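Local coordinates for protein citrate lyase, subunit 1 (Methanosaeta concilii, PDB 6HXI) that probably forms, with its partner subunit, an ATP citrate lyase that converts citrate, coenzyme A and ATP into acetyl-CoA, oxaloacetate, ADP and phosphate, at residues 259-264 with 304-309; 274-279 with 336-341; 249-254 with 315-320. All blocks are in the same frame, centred on the assembly; numbering follows the deposited sequence.

Contact 1: residues 259-264 with 304-309; sequences GASLKL and EYSGDP. With NA (sodium ion), chain N; COA (coenzyme A), chain G.
Strands 261-264 and 304-306 run antiparallel, their short axes 4.6 Å apart at 178°. Ser261 with Ser306 and Lys263 with Glu304 are hydrogen-bonded pairs, Lys263 N reaching Glu304 O at 2.7 Å almost in line with the carbonyl. Between them Leu262 and Tyr305 form a non-hydrogen-bonded pair, where Tyr305 CA lies 3.0 Å from Ser261 O in a CA-H...O contact. On the face of Ser261, Lys263, Glu304 and Ser306, the glutamate chain, bent at chi2, brings its carboxylate to the two serine hydroxyls. Ser261 OG, turned opposite the backbone N (chi1 -175°), donates to Glu304 OE1 at 3.1 Å, and Ser306 OG donates to Glu304 OE2 at 2.7 Å; both meet the syn side, about 30° out of plane, a pair of bonds that should limit the carboxylate's rotation. Lys263 CD lies beside Glu304 OE1 while NZ bonds Gly274 O of the succinyl-CoA ligase alpha subunit chain. On the other face Leu262 CD1 packs on Tyr305 CB at 3.7 Å; past the strand ends Ala260 CB meets Pro309 CB. Ala260 O binds sodium at 2.6 Å, beside Asp255 and Thr258, and Gly259 and Gly307 touch coenzyme A: an antiparallel ribbon of strands distant in the chain, its loop ends lining the cofactor pocket.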
loop_
_atom_site.group_PDB
_atom_site.type_symbol
_atom_site.label_atom_id
_atom_site.label_comp_id
_atom_site.label_asym_id
_atom_site.label_seq_id
_atom_site.Cartn_x
_atom_site.Cartn_y
_atom_site.Cartn_z
ATOM N N GLY C 259 30.059 25.023 -21.434
ATOM C CA GLY C 259 30.617 24.528 -22.689
ATOM C C GLY C 259 30.386 25.528 -23.809
ATOM O O GLY C 259 31.144 25.551 -24.783
ATOM N N ALA C 260 29.358 26.397 -23.648
ATOM C CA ALA C 260 29.006 27.511 -24.546
ATOM C C ALA C 260 30.081 28.594 -24.449
ATOM O O ALA C 260 30.881 28.595 -23.513
ATOM C CB ALA C 260 27.653 28.113 -24.143
ATOM N N SER C 261 30.079 29.524 -25.413
ATOM C CA SER C 261 31.044 30.620 -25.481
ATOM C C SER C 261 30.364 31.966 -25.266
ATOM O O SER C 261 29.316 32.219 -25.851
ATOM C CB SER C 261 31.777 30.603 -26.820
ATOM O OG SER C 261 32.801 31.585 -26.850
ATOM N N LEU C 262 30.927 32.787 -24.371
ATOM C CA LEU C 262 30.483 34.137 -24.041
ATOM C C LEU C 262 31.794 34.916 -23.909
ATOM O O LEU C 262 32.556 34.696 -22.955
ATOM C CB LEU C 262 29.702 34.194 -22.694
ATOM C CG LEU C 262 28.306 33.496 -22.524
ATOM C CD1 LEU C 262 27.321 33.843 -23.632
ATOM C CD2 LEU C 262 28.425 32.010 -22.254
ATOM N N LYS C 263 32.103 35.755 -24.913
ATOM C CA LYS C 263 33.343 36.520 -24.967
ATOM C C LYS C 263 33.041 37.993 -25.185
ATOM O O LYS C 263 32.206 38.326 -26.011
ATOM C CB LYS C 263 34.283 35.973 -26.069
ATOM C CG LYS C 263 34.681 34.487 -25.898
ATOM C CD LYS C 263 35.702 33.969 -26.925
ATOM C CE LYS C 263 37.143 34.093 -26.446
ATOM N NZ LYS C 263 38.141 33.916 -27.544
ATOM N N LEU C 264 33.693 38.874 -24.425
ATOM C CA LEU C 264 33.544 40.322 -24.554
ATOM C C LEU C 264 34.884 41.035 -24.365
ATOM O O LEU C 264 35.584 40.802 -23.380
ATOM C CB LEU C 264 32.473 40.882 -23.588
ATOM C CG LEU C 264 32.365 42.419 -23.460
ATOM C CD1 LEU C 264 31.868 43.072 -24.760
ATOM C CD2 LEU C 264 31.491 42.813 -22.296
ATOM N N GLU C 304 31.146 38.002 -28.764
ATOM C CA GLU C 304 30.782 36.722 -29.358
ATOM C C GLU C 304 30.104 35.837 -28.303
ATOM O O GLU C 304 30.558 35.761 -27.163
ATOM C CB GLU C 304 32.093 36.051 -29.831
ATOM C CG GLU C 304 31.949 34.809 -30.664
ATOM C CD GLU C 304 32.060 33.516 -29.882
ATOM O OE1 GLU C 304 33.184 33.136 -29.481
ATOM O OE2 GLU C 304 31.008 32.880 -29.668
ATOM N N TYR C 305 29.025 35.180 -28.699
ATOM C CA TYR C 305 28.300 34.167 -27.930
ATOM C C TYR C 305 27.931 33.058 -28.919
ATOM O O TYR C 305 27.543 33.344 -30.049
ATOM C CB TYR C 305 27.072 34.727 -27.180
ATOM C CG TYR C 305 25.870 35.004 -28.051
ATOM C CD1 TYR C 305 25.739 36.213 -28.730
ATOM C CD2 TYR C 305 24.853 34.065 -28.186
ATOM C CE1 TYR C 305 24.633 36.471 -29.533
ATOM C CE2 TYR C 305 23.750 34.303 -29.003
ATOM C CZ TYR C 305 23.639 35.512 -29.667
ATOM O OH TYR C 305 22.560 35.741 -30.474
ATOM N N SER C 306 28.135 31.806 -28.538
ATOM C CA SER C 306 27.833 30.646 -29.378
ATOM C C SER C 306 27.796 29.413 -28.495
ATOM O O SER C 306 27.816 29.542 -27.282
ATOM C CB SER C 306 28.889 30.489 -30.470
ATOM O OG SER C 306 30.161 30.358 -29.860
ATOM N N GLY C 307 27.732 28.243 -29.098
ATOM C CA GLY C 307 27.711 26.981 -28.359
ATOM C C GLY C 307 26.465 26.773 -27.528
ATOM O O GLY C 307 26.526 26.180 -26.449
ATOM N N ASP C 308 25.329 27.267 -28.038
ATOM C CA ASP C 308 23.989 27.188 -27.434
ATOM C C ASP C 308 23.940 27.628 -25.949
ATOM O O ASP C 308 23.647 26.789 -25.086
ATOM C CB ASP C 308 23.350 25.802 -27.634
ATOM C CG ASP C 308 21.845 25.726 -27.347
ATOM O OD1 ASP C 308 21.142 26.775 -27.487
ATOM O OD2 ASP C 308 21.359 24.615 -27.018
ATOM N N PRO C 309 24.191 28.934 -25.625
ATOM C CA PRO C 309 24.073 29.367 -24.221
ATOM C C PRO C 309 22.610 29.463 -23.793
ATOM O O PRO C 309 21.760 29.778 -24.626
ATOM C CB PRO C 309 24.752 30.743 -24.208
ATOM C CG PRO C 309 24.708 31.237 -25.600
ATOM C CD PRO C 309 24.557 30.063 -26.522
HETATM NA NA NA N . 33.053 28.296 -22.110
HETATM N N1A COA G . 27.242 14.903 -10.694
HETATM C C2A COA G . 28.503 15.070 -11.110
HETATM N N3A COA G . 28.944 15.465 -12.312
HETATM C C4A COA G . 27.924 15.643 -13.166
HETATM C C5A COA G . 26.576 15.501 -12.885
HETATM C C6A COA G . 26.234 15.145 -11.566
HETATM N N6A COA G . 24.980 15.067 -11.126
HETATM N N7A COA G . 25.817 15.666 -14.033
HETATM C C8A COA G . 26.704 15.912 -14.963
HETATM N N9A COA G . 28.000 15.908 -14.514
HETATM C C1B COA G . 29.219 16.106 -15.298
HETATM C C2B COA G . 29.404 15.159 -16.477
HETATM O O2B COA G . 29.942 13.905 -16.053
HETATM C C3B COA G . 30.398 15.963 -17.323
HETATM O O3B COA G . 31.749 15.844 -16.827
HETATM P P3B COA G . 33.045 16.019 -17.740
HETATM O O7A COA G . 32.916 17.334 -18.431
HETATM O O8A COA G . 34.204 15.941 -16.812
HETATM O O9A COA G . 33.063 14.802 -18.681
HETATM C C4B COA G . 30.031 17.425 -17.038
HETATM O O4B COA G . 29.210 17.407 -15.852
HETATM C C5B COA G . 29.318 18.142 -18.156
HETATM O O5B COA G . 28.301 17.257 -18.666
HETATM P P1A COA G . 28.025 17.109 -20.270
HETATM O O1A COA G . 26.727 16.471 -20.604
HETATM O O2A COA G . 29.206 16.488 -20.999
HETATM O O3A COA G . 27.991 18.678 -20.559
HETATM P P2A COA G . 27.590 19.712 -21.701
HETATM O O4A COA G . 26.171 20.091 -21.554
HETATM O O5A COA G . 28.490 20.907 -21.482
HETATM O O6A COA G . 27.874 18.995 -23.127
HETATM C CBP COA G . 28.992 19.720 -25.170
HETATM C CCP COA G . 29.150 19.076 -23.789
HETATM C CDP COA G . 30.371 19.750 -25.843
HETATM C CEP COA G . 28.013 18.920 -26.053
HETATM C CAP COA G . 28.450 21.164 -24.986
HETATM O OAP COA G . 29.156 21.851 -23.968
HETATM C C9P COA G . 28.389 22.036 -26.233
HETATM O O9P COA G . 27.448 21.916 -27.021
HETATM N N8P COA G . 29.384 22.921 -26.402
HETATM C C7P COA G . 29.511 23.752 -27.591
HETATM C C6P COA G . 30.749 23.414 -28.376
HETATM C C5P COA G . 30.949 24.335 -29.557
HETATM O O5P COA G . 30.540 25.495 -29.527
HETATM N N4P COA G . 31.561 23.812 -30.618
HETATM C C3P COA G . 31.734 24.534 -31.871
HETATM C C2P COA G . 30.495 24.497 -32.743
HETATM S S1P COA G . 30.987 25.263 -34.313
#

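Contact 2: residues 274-279 with 336-341; sequences WTMVAG and LLIGGA
Met276 N donates to Leu337 O at 2.8 Å and Leu337 N to Trp274 O at 2.9 Å, two nearly straight bonds by which Leu337 grips both neighbours of Thr275. This is the pattern of parallel strands, and here it joins the outermost strand of a four-stranded parallel sheet, 273-275, to 334-338, within the citrate-binding region of the succinyl-CoA synthetase clan. Past the strands the two chains stay together: Ala278 N bonds Gly339 O at 3.2 Å, from above the carbonyl plane, whereas Gly339 N to Met276 O is weak and bent. CA-H...O contacts fill in between, such as Ile338 CA to Met276 O.

The side chains divide between the two sides of the sheet. On one, Thr275 CG2 crosses the CD1 branch of Leu337 at a slant, with Ile290 of helix 280-292 also against the threonine. On the other, Met276 and Ile338 lie alongside and point the same way; the methionine extends from the backbone (chi1 -173°, chi2 164°) and then bends at chi3, which brings CE to 4.0 Å from Ile338 CD1. Leu336 CD1 approaches Trp274 CB more loosely, at 4.3 Å, while helix 311-325 packs on the indole.

Near the helix 280-292 start, where Gly279 is the N-cap residue, Val277 CG1 rests on the backbone of Gly340, 4.0 Å from its N. A water closes the diverging ends, donating to Ala278 O at 2.7 Å and accepting from Ala341 N at 2.8 Å.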
loop_
_atom_site.group_PDB
_atom_site.type_symbol
_atom_site.label_atom_id
_atom_site.label_comp_id
_atom_site.label_asym_id
_atom_site.label_seq_id
_atom_site.Cartn_x
_atom_site.Cartn_y
_atom_site.Cartn_z
ATOM N N TRP C 274 27.751 49.195 -31.130
ATOM C CA TRP C 274 27.882 48.031 -30.265
ATOM C C TRP C 274 27.383 46.792 -30.990
ATOM O O TRP C 274 26.503 46.868 -31.869
ATOM C CB TRP C 274 27.190 48.236 -28.916
ATOM C CG TRP C 274 27.854 49.264 -28.054
ATOM C CD1 TRP C 274 27.777 50.621 -28.184
ATOM C CD2 TRP C 274 28.692 49.016 -26.918
ATOM N NE1 TRP C 274 28.513 51.234 -27.197
ATOM C CE2 TRP C 274 29.079 50.272 -26.400
ATOM C CE3 TRP C 274 29.174 47.853 -26.297
ATOM C CZ2 TRP C 274 29.925 50.396 -25.297
ATOM C CZ3 TRP C 274 29.988 47.977 -25.183
ATOM C CH2 TRP C 274 30.358 49.234 -24.700
ATOM N N THR C 275 27.989 45.658 -30.665
ATOM C CA THR C 275 27.631 44.420 -31.321
ATOM C C THR C 275 27.374 43.276 -30.352
ATOM O O THR C 275 28.068 43.121 -29.336
ATOM C CB THR C 275 28.711 44.015 -32.344
ATOM O OG1 THR C 275 29.985 43.893 -31.694
ATOM C CG2 THR C 275 28.781 44.955 -33.550
ATOM N N MET C 276 26.393 42.447 -30.699
ATOM C CA MET C 276 26.087 41.229 -29.975
ATOM C C MET C 276 25.836 40.176 -31.033
ATOM O O MET C 276 24.696 39.870 -31.388
ATOM C CB MET C 276 24.936 41.395 -28.986
ATOM C CG MET C 276 24.746 40.165 -28.134
ATOM S SD MET C 276 23.751 40.448 -26.668
ATOM C CE MET C 276 22.315 41.280 -27.393
ATOM N N VAL C 277 26.942 39.683 -31.588
ATOM C CA VAL C 277 26.950 38.723 -32.690
ATOM C C VAL C 277 27.179 37.298 -32.193
ATOM O O VAL C 277 28.028 37.056 -31.336
ATOM C CB VAL C 277 27.943 39.136 -33.818
ATOM C CG1 VAL C 277 27.893 38.161 -34.986
ATOM C CG2 VAL C 277 27.663 40.559 -34.299
ATOM N N ALA C 278 26.387 36.372 -32.725
ATOM C CA ALA C 278 26.495 34.971 -32.426
ATOM C C ALA C 278 27.546 34.311 -33.328
ATOM O O ALA C 278 27.508 34.461 -34.555
ATOM C CB ALA C 278 25.153 34.313 -32.614
ATOM N N GLY C 279 28.499 33.624 -32.715
ATOM C CA GLY C 279 29.522 32.876 -33.442
ATOM C C GLY C 279 30.855 33.558 -33.617
ATOM O O GLY C 279 30.916 34.772 -33.818
ATOM N N LEU C 336 22.885 49.251 -31.741
ATOM C CA LEU C 336 23.048 47.879 -31.228
ATOM C C LEU C 336 22.767 46.866 -32.351
ATOM O O LEU C 336 21.630 46.755 -32.808
ATOM C CB LEU C 336 22.182 47.576 -29.980
ATOM C CG LEU C 336 22.276 46.132 -29.370
ATOM C CD1 LEU C 336 23.742 45.702 -29.038
ATOM C CD2 LEU C 336 21.388 45.991 -28.139
ATOM N N LEU C 337 23.820 46.134 -32.778
ATOM C CA LEU C 337 23.727 45.139 -33.843
ATOM C C LEU C 337 23.700 43.726 -33.286
ATOM O O LEU C 337 24.730 43.195 -32.872
ATOM C CB LEU C 337 24.859 45.321 -34.876
ATOM C CG LEU C 337 24.976 46.709 -35.531
ATOM C CD1 LEU C 337 26.299 46.856 -36.236
ATOM C CD2 LEU C 337 23.850 46.956 -36.517
ATOM N N ILE C 338 22.500 43.140 -33.250
ATOM C CA ILE C 338 22.237 41.775 -32.775
ATOM C C ILE C 338 22.189 40.875 -33.995
ATOM O O ILE C 338 21.124 40.612 -34.566
ATOM C CB ILE C 338 20.961 41.677 -31.883
ATOM C CG1 ILE C 338 20.885 42.867 -30.863
ATOM C CG2 ILE C 338 20.918 40.283 -31.192
ATOM C CD1 ILE C 338 19.698 42.915 -29.934
ATOM N N GLY C 339 23.364 40.446 -34.418
ATOM C CA GLY C 339 23.484 39.636 -35.621
ATOM C C GLY C 339 23.937 38.215 -35.407
ATOM O O GLY C 339 23.959 37.715 -34.280
ATOM N N GLY C 340 24.295 37.585 -36.512
ATOM C CA GLY C 340 24.789 36.223 -36.540
ATOM C C GLY C 340 24.402 35.503 -37.808
ATOM O O GLY C 340 23.590 35.997 -38.599
ATOM N N ALA C 341 24.982 34.317 -37.997
ATOM C CA ALA C 341 24.680 33.473 -39.142
ATOM C C ALA C 341 23.405 32.685 -38.853
ATOM O O ALA C 341 22.718 32.953 -37.868
ATOM C CB ALA C 341 25.842 32.514 -39.403
HETATM O O HOH W 1 26.766 32.734 -36.440
#

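Contact 3: residues 249-254 with 315-320; sequences LFIKEI and YHYTCT
Helices 249-254 and 315-320 run antiparallel, their short axes 10.5 Å apart and at 170°, with Ile251 and Tyr317 as the nearest pair of CA atoms. The contact is a nearly aligned helix-helix packing in the citrate-binding region, joining helix 246-256, which precedes strand 261-266, to helix 311-325, which follows strand 301-306.

Ile251 stands at its centre and divides its branches between two partners. Ile251 CD1 meets Thr320 tip to tip, 3.4 Å from Thr320 OG1. With chi1 (to CG1) at -63°, Ile251 CG2 stands opposite the backbone N and touches the edge of the Tyr317 ring at CE1, 3.8 Å away and near the ring plane. The tyrosine hydroxyl hydrogen-bonds Lys263 O, tying helix 311-325 to strand 261-266. Leu264 of that strand packs on both Ile251 and Thr320.

Phe250 reaches toward helix 311-325. Its CZ comes within 3.8 Å of His316 CB, the two side chains crossing at about a right angle, and Ile254 CD1 sits over one face of the phenyl ring, 3.6 Å above its plane, while also approaching His316 CB at 4.0 Å. Lys496 of the succinyl-CoA ligase alpha subunit chain covers Ile254 and His316.

The edge of the phenyl ring is turned to a polar pair: Thr320 OG1, 3.3 Å from Phe250 CE2, donates at 2.6 Å to His316 O, which Thr320 N reaches from the opposite face of the carbonyl plane.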
loop_
_atom_site.group_PDB
_atom_site.type_symbol
_atom_site.label_atom_id
_atom_site.label_comp_id
_atom_site.label_asym_id
_atom_site.label_seq_id
_atom_site.Cartn_x
_atom_site.Cartn_y
_atom_site.Cartn_z
ATOM N N LEU C 249 35.636 40.720 -17.026
ATOM C CA LEU C 249 35.946 39.649 -16.082
ATOM C C LEU C 249 34.682 38.927 -15.616
ATOM O O LEU C 249 34.743 37.730 -15.326
ATOM C CB LEU C 249 36.804 40.176 -14.909
ATOM C CG LEU C 249 38.245 40.579 -15.315
ATOM C CD1 LEU C 249 38.771 41.733 -14.486
ATOM C CD2 LEU C 249 39.206 39.374 -15.276
ATOM N N PHE C 250 33.530 39.638 -15.608
ATOM C CA PHE C 250 32.216 39.082 -15.272
ATOM C C PHE C 250 31.763 38.118 -16.373
ATOM O O PHE C 250 31.203 37.067 -16.065
ATOM C CB PHE C 250 31.180 40.211 -15.071
ATOM C CG PHE C 250 29.744 39.753 -14.982
ATOM C CD1 PHE C 250 29.316 38.951 -13.931
ATOM C CD2 PHE C 250 28.824 40.104 -15.959
ATOM C CE1 PHE C 250 27.989 38.506 -13.863
ATOM C CE2 PHE C 250 27.492 39.678 -15.877
ATOM C CZ PHE C 250 27.082 38.880 -14.830
ATOM N N ILE C 251 32.019 38.479 -17.656
ATOM C CA ILE C 251 31.668 37.690 -18.840
ATOM C C ILE C 251 32.548 36.429 -18.902
ATOM O O ILE C 251 32.033 35.329 -19.154
ATOM C CB ILE C 251 31.677 38.567 -20.132
ATOM C CG1 ILE C 251 30.595 39.694 -20.078
ATOM C CG2 ILE C 251 31.548 37.748 -21.408
ATOM C CD1 ILE C 251 29.119 39.268 -19.739
ATOM N N LYS C 252 33.855 36.594 -18.601
ATOM C CA LYS C 252 34.861 35.533 -18.521
ATOM C C LYS C 252 34.469 34.532 -17.447
ATOM O O LYS C 252 34.676 33.332 -17.618
ATOM C CB LYS C 252 36.256 36.116 -18.229
ATOM C CG LYS C 252 36.939 36.683 -19.471
ATOM C CD LYS C 252 38.396 37.039 -19.208
ATOM C CE LYS C 252 39.109 37.587 -20.429
ATOM N NZ LYS C 252 39.513 36.514 -21.383
ATOM N N GLU C 253 33.848 35.033 -16.360
ATOM C CA GLU C 253 33.362 34.236 -15.234
ATOM C C GLU C 253 32.149 33.357 -15.658
ATOM O O GLU C 253 32.076 32.193 -15.258
ATOM C CB GLU C 253 33.055 35.160 -14.039
ATOM C CG GLU C 253 32.725 34.460 -12.732
ATOM C CD GLU C 253 31.239 34.290 -12.461
ATOM O OE1 GLU C 253 30.510 35.311 -12.477
ATOM O OE2 GLU C 253 30.806 33.140 -12.212
ATOM N N ILE C 254 31.234 33.897 -16.485
ATOM C CA ILE C 254 30.085 33.148 -17.016
ATOM C C ILE C 254 30.604 32.072 -17.982
ATOM O O ILE C 254 30.225 30.909 -17.865
ATOM C CB ILE C 254 29.036 34.090 -17.679
ATOM C CG1 ILE C 254 28.462 35.091 -16.659
ATOM C CG2 ILE C 254 27.910 33.305 -18.392
ATOM C CD1 ILE C 254 28.091 36.394 -17.275
ATOM N N TYR C 315 21.057 36.523 -20.916
ATOM C CA TYR C 315 20.459 37.639 -20.185
ATOM C C TYR C 315 21.552 38.473 -19.509
ATOM O O TYR C 315 21.586 39.686 -19.701
ATOM C CB TYR C 315 19.431 37.114 -19.166
ATOM C CG TYR C 315 19.029 38.134 -18.135
ATOM C CD1 TYR C 315 18.078 39.103 -18.426
ATOM C CD2 TYR C 315 19.621 38.151 -16.871
ATOM C CE1 TYR C 315 17.715 40.061 -17.486
ATOM C CE2 TYR C 315 19.270 39.109 -15.923
ATOM C CZ TYR C 315 18.312 40.059 -16.237
ATOM O OH TYR C 315 17.961 41.011 -15.323
ATOM N N HIS C 316 22.459 37.821 -18.742
ATOM C CA HIS C 316 23.581 38.482 -18.056
ATOM C C HIS C 316 24.546 39.155 -19.006
ATOM O O HIS C 316 25.032 40.238 -18.701
ATOM C CB HIS C 316 24.308 37.527 -17.108
ATOM C CG HIS C 316 23.481 37.149 -15.923
ATOM N ND1 HIS C 316 23.162 35.824 -15.657
ATOM C CD2 HIS C 316 22.900 37.934 -14.989
ATOM C CE1 HIS C 316 22.413 35.846 -14.565
ATOM N NE2 HIS C 316 22.229 37.092 -14.126
ATOM N N TYR C 317 24.790 38.531 -20.174
ATOM C CA TYR C 317 25.632 39.047 -21.240
ATOM C C TYR C 317 25.019 40.326 -21.822
ATOM O O TYR C 317 25.728 41.322 -21.965
ATOM C CB TYR C 317 25.789 37.983 -22.332
ATOM C CG TYR C 317 26.803 38.331 -23.400
ATOM C CD1 TYR C 317 28.149 37.999 -23.248
ATOM C CD2 TYR C 317 26.414 38.960 -24.577
ATOM C CE1 TYR C 317 29.083 38.302 -24.238
ATOM C CE2 TYR C 317 27.338 39.256 -25.578
ATOM C CZ TYR C 317 28.675 38.943 -25.399
ATOM O OH TYR C 317 29.581 39.253 -26.383
ATOM N N THR C 318 23.715 40.289 -22.171
ATOM C CA THR C 318 22.978 41.415 -22.751
ATOM C C THR C 318 22.906 42.567 -21.752
ATOM O O THR C 318 23.021 43.720 -22.163
ATOM C CB THR C 318 21.585 40.978 -23.289
ATOM O OG1 THR C 318 21.716 39.828 -24.124
ATOM C CG2 THR C 318 20.880 42.082 -24.091
ATOM N N CYS C 319 22.741 42.253 -20.448
ATOM C CA CYS C 319 22.697 43.236 -19.354
ATOM C C CYS C 319 24.027 43.977 -19.269
ATOM O O CYS C 319 24.033 45.186 -19.044
ATOM C CB CYS C 319 22.366 42.561 -18.024
ATOM S SG CYS C 319 20.599 42.260 -17.759
ATOM N N THR C 320 25.149 43.244 -19.461
ATOM C CA THR C 320 26.511 43.788 -19.439
ATOM C C THR C 320 26.731 44.777 -20.589
ATOM O O THR C 320 27.227 45.876 -20.343
ATOM C CB THR C 320 27.552 42.659 -19.433
ATOM O OG1 THR C 320 27.207 41.721 -18.426
ATOM C CG2 THR C 320 28.963 43.163 -19.179
#

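How the contacts relate
The three contacts form one continuous piece of the citrate-binding region. Contact 1 touches both others, its centre 10 Å from that of contact 3 and 12 Å from that of contact 2, while those of contacts 2 and 3 are 15 Å apart. Contact 3 brings together the helix leading into strand 261-266 and the helix following strand 301-306, and Ile251 CG2 packs 3.6 Å from Leu262 O. Toward the parallel sheet, Tyr305 O lies 2.8 Å from Gly279 N. Contacts 2 and 3 meet where Met276 SD approaches Thr318 OG1 at 3.3 Å. A bound citrate, probably from the crystallisation liquor, lies about 3 Å from the side chain of Ser306 and about 4 Å from that of Ala278.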